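Local coordinates for bluetongue virus COAT protein VP7 (Bluetongue virus, PDB 1BVP) that forms trimeric capsomers that assemble on a VP3 scaffold as part of the bluetongue virus core and is associated with host cell surface receptor binding, at residues L70-I75 and L310-T315; M64-M69 and T283-R288. One frame throughout, in Å; residues are numbered along the deposited sequence.

Contact 1 of 2, residues L70-I75 and L310-T315; sequences LSAAGI and LLLLST
In the helical domain of VP7, the last turn of helix 55-73 packs on the middle of helix 304-323, where Ala72 and Ala73 meet the side chain of Leu312. One methyl of the leucine does the touching. CD2 of Leu312 lies 3.8 Å from CB of Ala72, and the same methyl reaches the backbone at Ala73, with Leu312 CD2 4.0 Å from Ala73 N. CB of Ala73 is a looser neighbour, 4.3 Å from Leu312 CD2. With such short side chains on one side, the backbones come close: CA of Ala73 and CA of Leu312 are 7.5 Å apart. Directly after the two alanines the helix ends in a Schellman motif. Gly74, with its positive phi of 80°, is the C-prime residue; Ile75 N bonds to Leu70 O at 3.1 Å, and Gly74 N makes a weak bond to Ser71 O. Helix 2-15 borders the same contact, placing Ala8 against Ala72 and Leu9 against Leu312. Further along helix 304-323, Thr315 turns its hydroxyl back on its own helix, and OG1 donates to Leu311 O at 3.2 Å, from 34° off the carbonyl plane. That oxygen also accepts from Thr315 N.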
loop_
_atom_site.group_PDB
_atom_site.type_symbol
_atom_site.label_atom_id
_atom_site.label_comp_id
_atom_site.label_asym_id
_atom_site.label_seq_id
_atom_site.Cartn_x
_atom_site.Cartn_y
_atom_site.Cartn_z
ATOM N N LEU A 70 -21.824 16.643 6.178
ATOM C CA LEU A 70 -21.425 18.044 6.105
ATOM C C LEU A 70 -21.235 18.676 7.463
ATOM O O LEU A 70 -20.270 19.410 7.673
ATOM C CB LEU A 70 -22.401 18.869 5.258
ATOM C CG LEU A 70 -22.558 18.326 3.827
ATOM C CD1 LEU A 70 -23.678 18.997 3.096
ATOM C CD2 LEU A 70 -21.232 18.435 3.059
ATOM N N SER A 71 -22.107 18.371 8.411
ATOM C CA SER A 71 -21.961 18.966 9.747
ATOM C C SER A 71 -20.715 18.467 10.466
ATOM O O SER A 71 -20.003 19.243 11.095
ATOM C CB SER A 71 -23.214 18.743 10.611
ATOM O OG SER A 71 -24.319 19.422 10.020
ATOM N N ALA A 72 -20.415 17.178 10.341
ATOM C CA ALA A 72 -19.228 16.646 11.006
ATOM C C ALA A 72 -17.948 17.200 10.369
ATOM O O ALA A 72 -16.952 17.373 11.064
ATOM C CB ALA A 72 -19.221 15.116 10.945
ATOM N N ALA A 73 -17.977 17.436 9.052
ATOM C CA ALA A 73 -16.830 17.953 8.313
ATOM C C ALA A 73 -16.677 19.460 8.435
ATOM O O ALA A 73 -15.623 20.000 8.112
ATOM C CB ALA A 73 -16.912 17.555 6.866
ATOM N N GLY A 74 -17.721 20.132 8.897
ATOM C CA GLY A 74 -17.678 21.574 9.080
ATOM C C GLY A 74 -17.874 22.362 7.803
ATOM O O GLY A 74 -17.538 23.536 7.733
ATOM N N ILE A 75 -18.484 21.729 6.815
ATOM C CA ILE A 75 -18.729 22.330 5.511
ATOM C C ILE A 75 -20.150 22.850 5.319
ATOM O O ILE A 75 -21.125 22.284 5.794
ATOM C CB ILE A 75 -18.502 21.273 4.414
ATOM C CG1 ILE A 75 -17.077 20.738 4.484
ATOM C CG2 ILE A 75 -18.858 21.804 3.043
ATOM C CD1 ILE A 75 -16.856 19.564 3.587
ATOM N N LEU A 310 -12.214 13.181 3.779
ATOM C CA LEU A 310 -12.057 12.074 2.852
ATOM C C LEU A 310 -12.734 10.851 3.422
ATOM O O LEU A 310 -13.507 10.205 2.706
ATOM C CB LEU A 310 -10.574 11.778 2.546
ATOM C CG LEU A 310 -9.921 12.892 1.715
ATOM C CD1 LEU A 310 -8.439 12.730 1.740
ATOM C CD2 LEU A 310 -10.464 12.907 0.303
ATOM N N LEU A 311 -12.459 10.524 4.688
ATOM C CA LEU A 311 -13.080 9.350 5.311
ATOM C C LEU A 311 -14.606 9.444 5.327
ATOM O O LEU A 311 -15.312 8.521 4.904
ATOM C CB LEU A 311 -12.577 9.171 6.730
ATOM C CG LEU A 311 -11.095 8.860 6.730
ATOM C CD1 LEU A 311 -10.675 8.569 8.146
ATOM C CD2 LEU A 311 -10.816 7.663 5.816
ATOM N N LEU A 312 -15.097 10.594 5.771
ATOM C CA LEU A 312 -16.518 10.854 5.829
ATOM C C LEU A 312 -17.162 10.769 4.418
ATOM O O LEU A 312 -18.209 10.118 4.222
ATOM C CB LEU A 312 -16.728 12.218 6.490
ATOM C CG LEU A 312 -17.205 12.363 7.958
ATOM C CD1 LEU A 312 -16.832 11.219 8.815
ATOM C CD2 LEU A 312 -16.693 13.654 8.544
ATOM N N LEU A 313 -16.513 11.359 3.418
ATOM C CA LEU A 313 -17.048 11.307 2.055
ATOM C C LEU A 313 -17.034 9.893 1.485
ATOM O O LEU A 313 -17.934 9.522 0.754
ATOM C CB LEU A 313 -16.251 12.210 1.150
ATOM C CG LEU A 313 -16.979 13.346 0.466
ATOM C CD1 LEU A 313 -16.007 13.879 -0.561
ATOM C CD2 LEU A 313 -18.268 12.897 -0.208
ATOM N N SER A 314 -16.012 9.104 1.809
ATOM C CA SER A 314 -15.912 7.728 1.332
ATOM C C SER A 314 -17.087 6.906 1.852
ATOM O O SER A 314 -17.724 6.149 1.102
ATOM C CB SER A 314 -14.594 7.111 1.788
ATOM O OG SER A 314 -14.444 5.851 1.165
ATOM N N THR A 315 -17.381 7.060 3.141
ATOM C CA THR A 315 -18.516 6.384 3.736
ATOM C C THR A 315 -19.810 6.873 3.059
ATOM O O THR A 315 -20.660 6.060 2.670
ATOM C CB THR A 315 -18.575 6.658 5.234
ATOM O OG1 THR A 315 -17.332 6.270 5.815
ATOM C CG2 THR A 315 -19.686 5.840 5.900
#

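Contact 2 of 2, residues M64-M69 and T283-R288; sequences MCLDMM and TAILNR
Helix 55-73 and the C-terminal end of helix 276-286 face each other at a fairly wide spacing, the nearest CA atoms, those of Leu66 and Ile285, being 10.1 Å apart. Side chains bridge that distance, and Ile285 supplies both points of contact from its side. Its longer branch ends against Leu66, with CD1 of Ile285 4.0 Å from CD1 of Leu66, methyl to methyl, as the two side chains cross at a slant. The CB of Leu66 does not aim at the other helix; the chain gets there because CG stands anti to the backbone N (chi1 -176°), which carries CD1 across. The short branch of Ile285 meets the second partner more loosely: CG2 of Ile285 is 4.4 Å from CE of Met69. Met69 lies three residues after Leu66, close to one helical turn, so the two present themselves on the same flank of helix 55-73. Its CB already points at the partner helix, and after CG, anti to the backbone N (chi1 -179°), a bend at chi2 (-90°) swings the thioether sulfur and its methyl toward Ile285.

Beyond the pair, Leu316 of helix 304-323 and the loop residue Tyr84 pack on Leu66. Asp67 serves a separate polar site, with a salt bridge to Arg46 and hydrogen bonds to the hydroxyls of Tyr40 and Tyr84. Between the two segments, by contrast, the touching groups are all buried methyls, so attraction here rests on dispersion and the exclusion of water, without the directional demands of polar bonds.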
loop_
_atom_site.group_PDB
_atom_site.type_symbol
_atom_site.label_atom_id
_atom_site.label_comp_id
_atom_site.label_asym_id
_atom_site.label_seq_id
_atom_site.Cartn_x
_atom_site.Cartn_y
_atom_site.Cartn_z
ATOM N N MET A 64 -30.333 12.825 5.024
ATOM C CA MET A 64 -30.015 12.873 6.449
ATOM C C MET A 64 -28.528 12.580 6.604
ATOM O O MET A 64 -27.837 13.197 7.399
ATOM C CB MET A 64 -30.836 11.839 7.224
ATOM C CG MET A 64 -30.455 11.801 8.680
ATOM S SD MET A 64 -31.159 10.467 9.595
ATOM C CE MET A 64 -30.393 8.976 8.863
ATOM N N CYS A 65 -28.044 11.621 5.831
ATOM C CA CYS A 65 -26.640 11.260 5.862
ATOM C C CYS A 65 -25.774 12.403 5.328
ATOM O O CYS A 65 -24.738 12.749 5.930
ATOM C CB CYS A 65 -26.454 10.032 5.035
ATOM S SG CYS A 65 -27.064 8.593 5.880
ATOM N N LEU A 66 -26.219 13.013 4.226
ATOM C CA LEU A 66 -25.515 14.151 3.655
ATOM C C LEU A 66 -25.410 15.267 4.703
ATOM O O LEU A 66 -24.332 15.824 4.934
ATOM C CB LEU A 66 -26.245 14.642 2.418
ATOM C CG LEU A 66 -25.628 15.789 1.604
ATOM C CD1 LEU A 66 -24.154 15.584 1.349
ATOM C CD2 LEU A 66 -26.371 15.873 0.281
ATOM N N ASP A 67 -26.508 15.553 5.395
ATOM C CA ASP A 67 -26.492 16.592 6.428
ATOM C C ASP A 67 -25.490 16.289 7.511
ATOM O O ASP A 67 -24.786 17.176 7.991
ATOM C CB ASP A 67 -27.866 16.735 7.097
ATOM C CG ASP A 67 -28.763 17.734 6.399
ATOM O OD1 ASP A 67 -28.259 18.579 5.628
ATOM O OD2 ASP A 67 -29.985 17.681 6.630
ATOM N N MET A 68 -25.471 15.031 7.927
ATOM C CA MET A 68 -24.589 14.586 8.986
ATOM C C MET A 68 -23.136 14.622 8.581
ATOM O O MET A 68 -22.286 15.011 9.382
ATOM C CB MET A 68 -25.000 13.201 9.441
ATOM C CG MET A 68 -26.322 13.212 10.180
ATOM S SD MET A 68 -26.734 11.611 10.848
ATOM C CE MET A 68 -27.925 12.147 12.036
ATOM N N MET A 69 -22.849 14.230 7.339
ATOM C CA MET A 69 -21.490 14.265 6.804
ATOM C C MET A 69 -21.022 15.748 6.755
ATOM O O MET A 69 -20.010 16.097 7.350
ATOM C CB MET A 69 -21.489 13.631 5.414
ATOM C CG MET A 69 -20.131 13.541 4.693
ATOM S SD MET A 69 -19.765 15.002 3.683
ATOM C CE MET A 69 -18.120 15.393 4.182
ATOM N N THR A 283 -17.894 16.761 -6.317
ATOM C CA THR A 283 -17.221 17.978 -6.748
ATOM C C THR A 283 -17.672 19.200 -5.929
ATOM O O THR A 283 -16.842 19.955 -5.405
ATOM C CB THR A 283 -17.540 18.261 -8.185
ATOM O OG1 THR A 283 -17.132 17.147 -8.971
ATOM C CG2 THR A 283 -16.858 19.509 -8.617
ATOM N N ALA A 284 -18.987 19.380 -5.789
ATOM C CA ALA A 284 -19.527 20.507 -5.015
ATOM C C ALA A 284 -19.068 20.510 -3.562
ATOM O O ALA A 284 -18.770 21.563 -3.009
ATOM C CB ALA A 284 -21.039 20.516 -5.074
ATOM N N ILE A 285 -19.038 19.348 -2.924
ATOM C CA ILE A 285 -18.595 19.281 -1.543
ATOM C C ILE A 285 -17.093 19.580 -1.462
ATOM O O ILE A 285 -16.663 20.360 -0.616
ATOM C CB ILE A 285 -18.906 17.883 -0.927
ATOM C CG1 ILE A 285 -20.409 17.633 -0.912
ATOM C CG2 ILE A 285 -18.333 17.762 0.469
ATOM C CD1 ILE A 285 -20.767 16.202 -0.640
ATOM N N LEU A 286 -16.289 19.002 -2.351
ATOM C CA LEU A 286 -14.847 19.244 -2.295
ATOM C C LEU A 286 -14.449 20.701 -2.614
ATOM O O LEU A 286 -13.400 21.173 -2.144
ATOM C CB LEU A 286 -14.097 18.223 -3.152
ATOM C CG LEU A 286 -14.058 16.813 -2.537
ATOM C CD1 LEU A 286 -13.465 15.800 -3.470
ATOM C CD2 LEU A 286 -13.316 16.797 -1.198
ATOM N N ASN A 287 -15.305 21.439 -3.334
ATOM C CA ASN A 287 -15.027 22.861 -3.652
ATOM C C ASN A 287 -14.951 23.731 -2.428
ATOM O O ASN A 287 -14.514 24.868 -2.495
ATOM C CB ASN A 287 -16.090 23.482 -4.566
ATOM C CG ASN A 287 -15.949 23.025 -6.000
ATOM O OD1 ASN A 287 -14.856 22.609 -6.413
ATOM N ND2 ASN A 287 -17.040 23.081 -6.770
ATOM N N ARG A 288 -15.450 23.221 -1.321
ATOM C CA ARG A 288 -15.482 23.963 -0.080
ATOM C C ARG A 288 -14.302 23.575 0.783
ATOM O O ARG A 288 -14.268 23.899 1.966
ATOM C CB ARG A 288 -16.786 23.625 0.650
ATOM C CG ARG A 288 -17.937 24.606 0.515
ATOM C CD ARG A 288 -18.563 24.740 -0.865
ATOM N NE ARG A 288 -18.208 26.014 -1.490
ATOM C CZ ARG A 288 -18.128 27.195 -0.865
ATOM N NH1 ARG A 288 -18.406 27.343 0.438
ATOM N NH2 ARG A 288 -17.602 28.220 -1.525
#

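Contacts 1 and 2 are neighbours in the helical part of VP7, their centres about 6 Å apart, and both draw on helix 55-73. Contact 2 uses the turns just before those of contact 1 and pairs them with helix 276-286, while contact 1 pairs the end of the helix with 304-323, the helix that follows 276-286 in the chain. In sequence the segments alternate: 64-69, 70-75, 283-288, 310-315. Ile285 ties the two together, its CG2 lying 3.9 Å from CD2 of Leu70. Since the strands of the chain fall between residues 122 and 252, these contacts bring helices from before and after the beta region together in one helical domain, through apolar side chains at both contacts.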